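PDB 7L5I: trimethylamine-N-oxide reductase from Haemophilus influenzae, which probably reduces S- or N-oxide substrates at a molybdenum centre held by two bound molybdopterin guanine dinucleotide cofactors. Local coordinates for residues A[123-128]-A[159-164]; A[543-548]-A[552-557]. All blocks are in the same frame, centred on the assembly; numbering follows the deposited sequence.

Contact 1: A[123-128]-A[159-164]; sequences NQLKRV and RYMNAT
The Tyr160 ring meets Leu125 at its edge: methyl CD1 of Leu125 lies near the ring plane, 3.8 Å from OH and 4.0 Å from CE2 of Tyr160. Over one face of the same ring, offset toward the rim, sits Thr164 OG1, one turn further along the chain. Tyr160 has CG anti to its backbone N (chi1 161°), which carries the phenol away from its own helix toward helix 114-131. The same Leu125 methyl also meets Met161, whose CE comes within 3.9 Å of CD1; the methionine chain bends at chi2 (-65°), and the two side chains run at about a right angle. This is helix-to-helix packing in the molybdopterin oxidoreductase fold, where helices 114-131 and 153-163 approach through one leucine methyl that meets the ends of a tyrosine and a methionine side by side on helix 153-163, burying only 102 Å² between the two segments. All three residues are buried. The Tyr160 side chain is still about 12 Å from a bound guanine dinucleotide cofactor. Strand 456-460 adds to the packing, with Ala456 touching Leu125 and Tyr458 touching Met161, while Ile485 of strand 483-488 also reaches Leu125.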
loop_
_atom_site.group_PDB
_atom_site.type_symbol
_atom_site.label_atom_id
_atom_site.label_comp_id
_atom_site.label_asym_id
_atom_site.label_seq_id
_atom_site.Cartn_x
_atom_site.Cartn_y
_atom_site.Cartn_z
ATOM N N ASN A 123 -19.409 25.848 8.266
ATOM C CA ASN A 123 -20.556 25.821 9.165
ATOM C C ASN A 123 -20.864 24.413 9.661
ATOM O O ASN A 123 -21.235 24.233 10.830
ATOM C CB ASN A 123 -21.771 26.417 8.466
ATOM C CG ASN A 123 -21.655 27.918 8.302
ATOM O OD1 ASN A 123 -21.064 28.600 9.141
ATOM N ND2 ASN A 123 -22.208 28.441 7.216
ATOM N N GLN A 124 -20.752 23.410 8.782
ATOM C CA GLN A 124 -21.028 22.032 9.179
ATOM C C GLN A 124 -19.977 21.489 10.133
ATOM O O GLN A 124 -20.315 20.759 11.077
ATOM C CB GLN A 124 -21.126 21.142 7.943
ATOM C CG GLN A 124 -22.414 21.343 7.200
ATOM C CD GLN A 124 -23.592 20.872 8.041
ATOM O OE1 GLN A 124 -23.646 19.703 8.437
ATOM N NE2 GLN A 124 -24.506 21.764 8.334
ATOM N N LEU A 125 -18.697 21.844 9.923
ATOM C CA LEU A 125 -17.679 21.386 10.860
ATOM C C LEU A 125 -17.772 22.156 12.171
ATOM O O LEU A 125 -17.553 21.588 13.242
ATOM C CB LEU A 125 -16.287 21.538 10.253
ATOM C CG LEU A 125 -15.959 20.605 9.077
ATOM C CD1 LEU A 125 -14.591 20.944 8.505
ATOM C CD2 LEU A 125 -16.020 19.131 9.483
ATOM N N LYS A 126 -18.092 23.449 12.104
ATOM C CA LYS A 126 -18.285 24.216 13.325
ATOM C C LYS A 126 -19.409 23.630 14.166
ATOM O O LYS A 126 -19.303 23.570 15.398
ATOM C CB LYS A 126 -18.561 25.680 12.992
ATOM C CG LYS A 126 -18.513 26.576 14.231
ATOM C CD LYS A 126 -19.137 27.947 13.998
ATOM C CE LYS A 126 -19.397 28.666 15.337
ATOM N NZ LYS A 126 -20.854 28.896 15.586
ATOM N N ARG A 127 -20.494 23.184 13.523
ATOM C CA ARG A 127 -21.598 22.586 14.264
ATOM C C ARG A 127 -21.122 21.367 15.036
ATOM O O ARG A 127 -21.429 21.207 16.227
ATOM C CB ARG A 127 -22.730 22.208 13.308
ATOM C CG ARG A 127 -23.916 21.518 13.989
ATOM C CD ARG A 127 -25.021 21.148 12.985
ATOM N NE ARG A 127 -25.663 22.316 12.375
ATOM C CZ ARG A 127 -26.494 22.264 11.332
ATOM N NH1 ARG A 127 -26.788 21.102 10.762
ATOM N NH2 ARG A 127 -27.027 23.378 10.851
ATOM N N VAL A 128 -20.364 20.486 14.373
ATOM C CA VAL A 128 -19.872 19.293 15.054
ATOM C C VAL A 128 -18.899 19.666 16.164
ATOM O O VAL A 128 -18.921 19.081 17.260
ATOM C CB VAL A 128 -19.218 18.326 14.051
ATOM C CG1 VAL A 128 -18.563 17.190 14.821
ATOM C CG2 VAL A 128 -20.249 17.798 13.053
ATOM N N ARG A 159 -3.436 19.422 9.033
ATOM C CA ARG A 159 -2.948 20.717 9.485
ATOM C C ARG A 159 -4.103 21.666 9.752
ATOM O O ARG A 159 -4.136 22.352 10.785
ATOM C CB ARG A 159 -2.005 21.313 8.450
ATOM C CG ARG A 159 -1.269 22.570 8.933
ATOM C CD ARG A 159 -0.339 23.068 7.834
ATOM N NE ARG A 159 0.288 24.324 8.218
ATOM C CZ ARG A 159 1.408 24.406 8.921
ATOM N NH1 ARG A 159 2.060 23.302 9.285
ATOM N NH2 ARG A 159 1.893 25.598 9.255
ATOM N N TYR A 160 -5.068 21.728 8.835
ATOM C CA TYR A 160 -6.255 22.535 9.062
ATOM C C TYR A 160 -7.054 22.041 10.262
ATOM O O TYR A 160 -7.518 22.841 11.083
ATOM C CB TYR A 160 -7.125 22.540 7.798
ATOM C CG TYR A 160 -8.545 22.949 8.092
ATOM C CD1 TYR A 160 -8.885 24.273 8.274
ATOM C CD2 TYR A 160 -9.541 22.005 8.225
ATOM C CE1 TYR A 160 -10.184 24.643 8.575
ATOM C CE2 TYR A 160 -10.829 22.356 8.525
ATOM C CZ TYR A 160 -11.162 23.669 8.705
ATOM O OH TYR A 160 -12.463 24.000 8.999
ATOM N N MET A 161 -7.223 20.720 10.387
ATOM C CA MET A 161 -8.009 20.184 11.494
ATOM C C MET A 161 -7.337 20.492 12.824
ATOM O O MET A 161 -8.010 20.852 13.803
ATOM C CB MET A 161 -8.201 18.680 11.324
ATOM C CG MET A 161 -9.194 18.336 10.224
ATOM S SD MET A 161 -10.878 18.901 10.596
ATOM C CE MET A 161 -11.731 18.373 9.113
ATOM N N ASN A 162 -6.012 20.409 12.862
ATOM C CA ASN A 162 -5.297 20.719 14.095
ATOM C C ASN A 162 -5.371 22.197 14.420
ATOM O O ASN A 162 -5.524 22.559 15.588
ATOM C CB ASN A 162 -3.853 20.249 14.007
ATOM C CG ASN A 162 -3.718 18.796 14.325
ATOM O OD1 ASN A 162 -4.517 18.245 15.073
ATOM N ND2 ASN A 162 -2.703 18.158 13.765
ATOM N N ALA A 163 -5.276 23.054 13.409
ATOM C CA ALA A 163 -5.390 24.488 13.661
ATOM C C ALA A 163 -6.767 24.892 14.175
ATOM O O ALA A 163 -6.892 25.949 14.799
ATOM C CB ALA A 163 -5.079 25.276 12.394
ATOM N N THR A 164 -7.804 24.103 13.912
ATOM C CA THR A 164 -9.154 24.420 14.351
ATOM C C THR A 164 -9.636 23.575 15.525
ATOM O O THR A 164 -10.815 23.633 15.854
ATOM C CB THR A 164 -10.145 24.310 13.187
ATOM O OG1 THR A 164 -10.055 23.017 12.538
ATOM C CG2 THR A 164 -9.875 25.414 12.149
#

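Contact 2: A[543-548]-A[552-557]; sequences IFVELA and GVEEQY
A Schellman motif ends helix 540-550, and from it the chain turns back so that Ala548 and Tyr557 pack against each other, CB to CB at 3.9 Å. Gly552, with positive phi (81°), is the first residue to leave helical geometry. Next to it, Val553 N donates to Ala548 O at 2.9 Å in a nearly straight bond (168°), the 6→1 bond of the motif. Val553 is also the N-cap residue of helix 554-558, so one helix ends and the next begins within a short turn. Tyr557, its CG anti to the backbone N (chi1 -172°), reaches back along helix 540-550. Its OH packs 3.3 Å from Phe544 CB, Phe544 C sits over one face of the Tyr557 ring, and Val545 CG2 approaches CD2 of Tyr557 obliquely at 3.9 Å. The hydroxyl's hydrogen bond goes to Leu156 O of helix 153-163, which ties down the far end of the ring. Toward the outside, the other Val545 methyl, CG1, rests 3.9 Å from CG of Glu554, whose extended chain crosses the valine at a slant with its aliphatic part against it.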
loop_
_atom_site.group_PDB
_atom_site.type_symbol
_atom_site.label_atom_id
_atom_site.label_comp_id
_atom_site.label_asym_id
_atom_site.label_seq_id
_atom_site.Cartn_x
_atom_site.Cartn_y
_atom_site.Cartn_z
ATOM N N ILE A 543 -7.648 25.429 -0.725
ATOM C CA ILE A 543 -8.909 25.083 -0.079
ATOM C C ILE A 543 -8.803 25.284 1.429
ATOM O O ILE A 543 -9.684 25.875 2.071
ATOM C CB ILE A 543 -9.312 23.632 -0.415
ATOM C CG1 ILE A 543 -9.642 23.498 -1.918
ATOM C CG2 ILE A 543 -10.504 23.250 0.418
ATOM C CD1 ILE A 543 -9.815 22.097 -2.401
ATOM N N PHE A 544 -7.732 24.772 2.021
ATOM C CA PHE A 544 -7.628 24.808 3.473
ATOM C C PHE A 544 -7.241 26.185 3.965
ATOM O O PHE A 544 -7.618 26.550 5.079
ATOM C CB PHE A 544 -6.673 23.711 3.958
ATOM C CG PHE A 544 -7.264 22.329 3.761
ATOM C CD1 PHE A 544 -8.470 22.010 4.355
ATOM C CD2 PHE A 544 -6.675 21.390 2.913
ATOM C CE1 PHE A 544 -9.070 20.760 4.154
ATOM C CE2 PHE A 544 -7.286 20.162 2.699
ATOM C CZ PHE A 544 -8.475 19.850 3.317
ATOM N N VAL A 545 -6.552 26.982 3.146
ATOM C CA VAL A 545 -6.347 28.385 3.506
ATOM C C VAL A 545 -7.687 29.102 3.629
ATOM O O VAL A 545 -7.913 29.880 4.571
ATOM C CB VAL A 545 -5.437 29.083 2.483
ATOM C CG1 VAL A 545 -5.496 30.607 2.689
ATOM C CG2 VAL A 545 -4.033 28.576 2.598
ATOM N N GLU A 546 -8.592 28.875 2.675
ATOM C CA GLU A 546 -9.912 29.492 2.750
ATOM C C GLU A 546 -10.707 29.010 3.963
ATOM O O GLU A 546 -11.406 29.800 4.604
ATOM C CB GLU A 546 -10.699 29.225 1.470
ATOM C CG GLU A 546 -10.168 29.990 0.269
ATOM C CD GLU A 546 -10.617 31.444 0.265
ATOM O OE1 GLU A 546 -10.013 32.243 -0.487
ATOM O OE2 GLU A 546 -11.572 31.782 1.009
ATOM N N LEU A 547 -10.642 27.712 4.286
ATOM C CA LEU A 547 -11.320 27.252 5.483
ATOM C C LEU A 547 -10.658 27.821 6.739
ATOM O O LEU A 547 -11.345 28.185 7.698
ATOM C CB LEU A 547 -11.338 25.720 5.520
ATOM C CG LEU A 547 -12.227 25.153 4.412
ATOM C CD1 LEU A 547 -11.996 23.644 4.289
ATOM C CD2 LEU A 547 -13.697 25.433 4.700
ATOM N N ALA A 548 -9.320 27.899 6.752
ATOM C CA ALA A 548 -8.612 28.448 7.909
ATOM C C ALA A 548 -9.009 29.902 8.144
ATOM O O ALA A 548 -9.216 30.322 9.283
ATOM C CB ALA A 548 -7.108 28.338 7.697
ATOM N N GLY A 552 -10.565 31.818 11.398
ATOM C CA GLY A 552 -9.715 32.777 12.078
ATOM C C GLY A 552 -8.288 32.340 12.308
ATOM O O GLY A 552 -7.594 32.974 13.110
ATOM N N VAL A 553 -7.804 31.298 11.603
ATOM C CA VAL A 553 -6.470 30.766 11.867
ATOM C C VAL A 553 -5.631 30.688 10.591
ATOM O O VAL A 553 -4.755 29.826 10.461
ATOM C CB VAL A 553 -6.562 29.387 12.547
ATOM C CG1 VAL A 553 -7.282 29.475 13.906
ATOM C CG2 VAL A 553 -7.305 28.394 11.666
ATOM N N GLU A 554 -5.868 31.591 9.642
ATOM C CA GLU A 554 -5.081 31.565 8.417
ATOM C C GLU A 554 -3.595 31.800 8.692
ATOM O O GLU A 554 -2.730 31.148 8.094
ATOM C CB GLU A 554 -5.603 32.596 7.423
ATOM C CG GLU A 554 -4.886 32.512 6.092
ATOM C CD GLU A 554 -5.090 33.731 5.229
ATOM O OE1 GLU A 554 -6.189 34.327 5.285
ATOM O OE2 GLU A 554 -4.138 34.100 4.507
ATOM N N GLU A 555 -3.261 32.752 9.570
ATOM C CA GLU A 555 -1.852 33.051 9.755
ATOM C C GLU A 555 -1.097 31.861 10.338
ATOM O O GLU A 555 0.062 31.615 9.963
ATOM C CB GLU A 555 -1.706 34.293 10.637
ATOM C CG GLU A 555 -2.197 35.570 9.947
ATOM C CD GLU A 555 -3.722 35.786 10.018
ATOM O OE1 GLU A 555 -4.451 35.012 10.690
ATOM O OE2 GLU A 555 -4.193 36.760 9.391
ATOM N N GLN A 556 -1.722 31.126 11.267
ATOM C CA GLN A 556 -1.102 29.915 11.795
ATOM C C GLN A 556 -0.954 28.869 10.704
ATOM O O GLN A 556 0.046 28.148 10.654
ATOM C CB GLN A 556 -1.936 29.336 12.938
ATOM C CG GLN A 556 -2.031 30.253 14.160
ATOM C CD GLN A 556 -3.260 31.145 14.148
ATOM O OE1 GLN A 556 -3.588 31.777 13.133
ATOM N NE2 GLN A 556 -3.954 31.201 15.279
ATOM N N TYR A 557 -1.940 28.784 9.810
ATOM C CA TYR A 557 -1.911 27.743 8.786
ATOM C C TYR A 557 -0.791 27.980 7.779
ATOM O O TYR A 557 -0.038 27.060 7.445
ATOM C CB TYR A 557 -3.276 27.653 8.082
ATOM C CG TYR A 557 -3.365 26.487 7.161
ATOM C CD1 TYR A 557 -3.768 25.263 7.645
ATOM C CD2 TYR A 557 -3.008 26.589 5.810
ATOM C CE1 TYR A 557 -3.820 24.158 6.826
ATOM C CE2 TYR A 557 -3.077 25.459 4.967
ATOM C CZ TYR A 557 -3.482 24.259 5.508
ATOM O OH TYR A 557 -3.565 23.119 4.719
#

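Overall arrangement
Helix 153-163 is common to both neighbourhoods: it supplies one side of contact 1 and packs against contact 2, and the two contact centres lie about 11 Å apart. The two meet where Arg159 NE probably hydrogen-bonds to Tyr557 O at 2.9 Å, and where the Tyr160 ring packs on Leu547. Contact 1 is buried and joins two helices with a short strand, 137-138, between them in the chain, through a few apolar side-chain atoms. Contact 2 is partly buried, links helices adjacent in the chain, covers over three times the surface, and adds a backbone hydrogen bond to its side-chain packing. Its Phe544 side chain is about 7 Å from a bound molybdopterin guanine dinucleotide, whereas Gly552 is exposed.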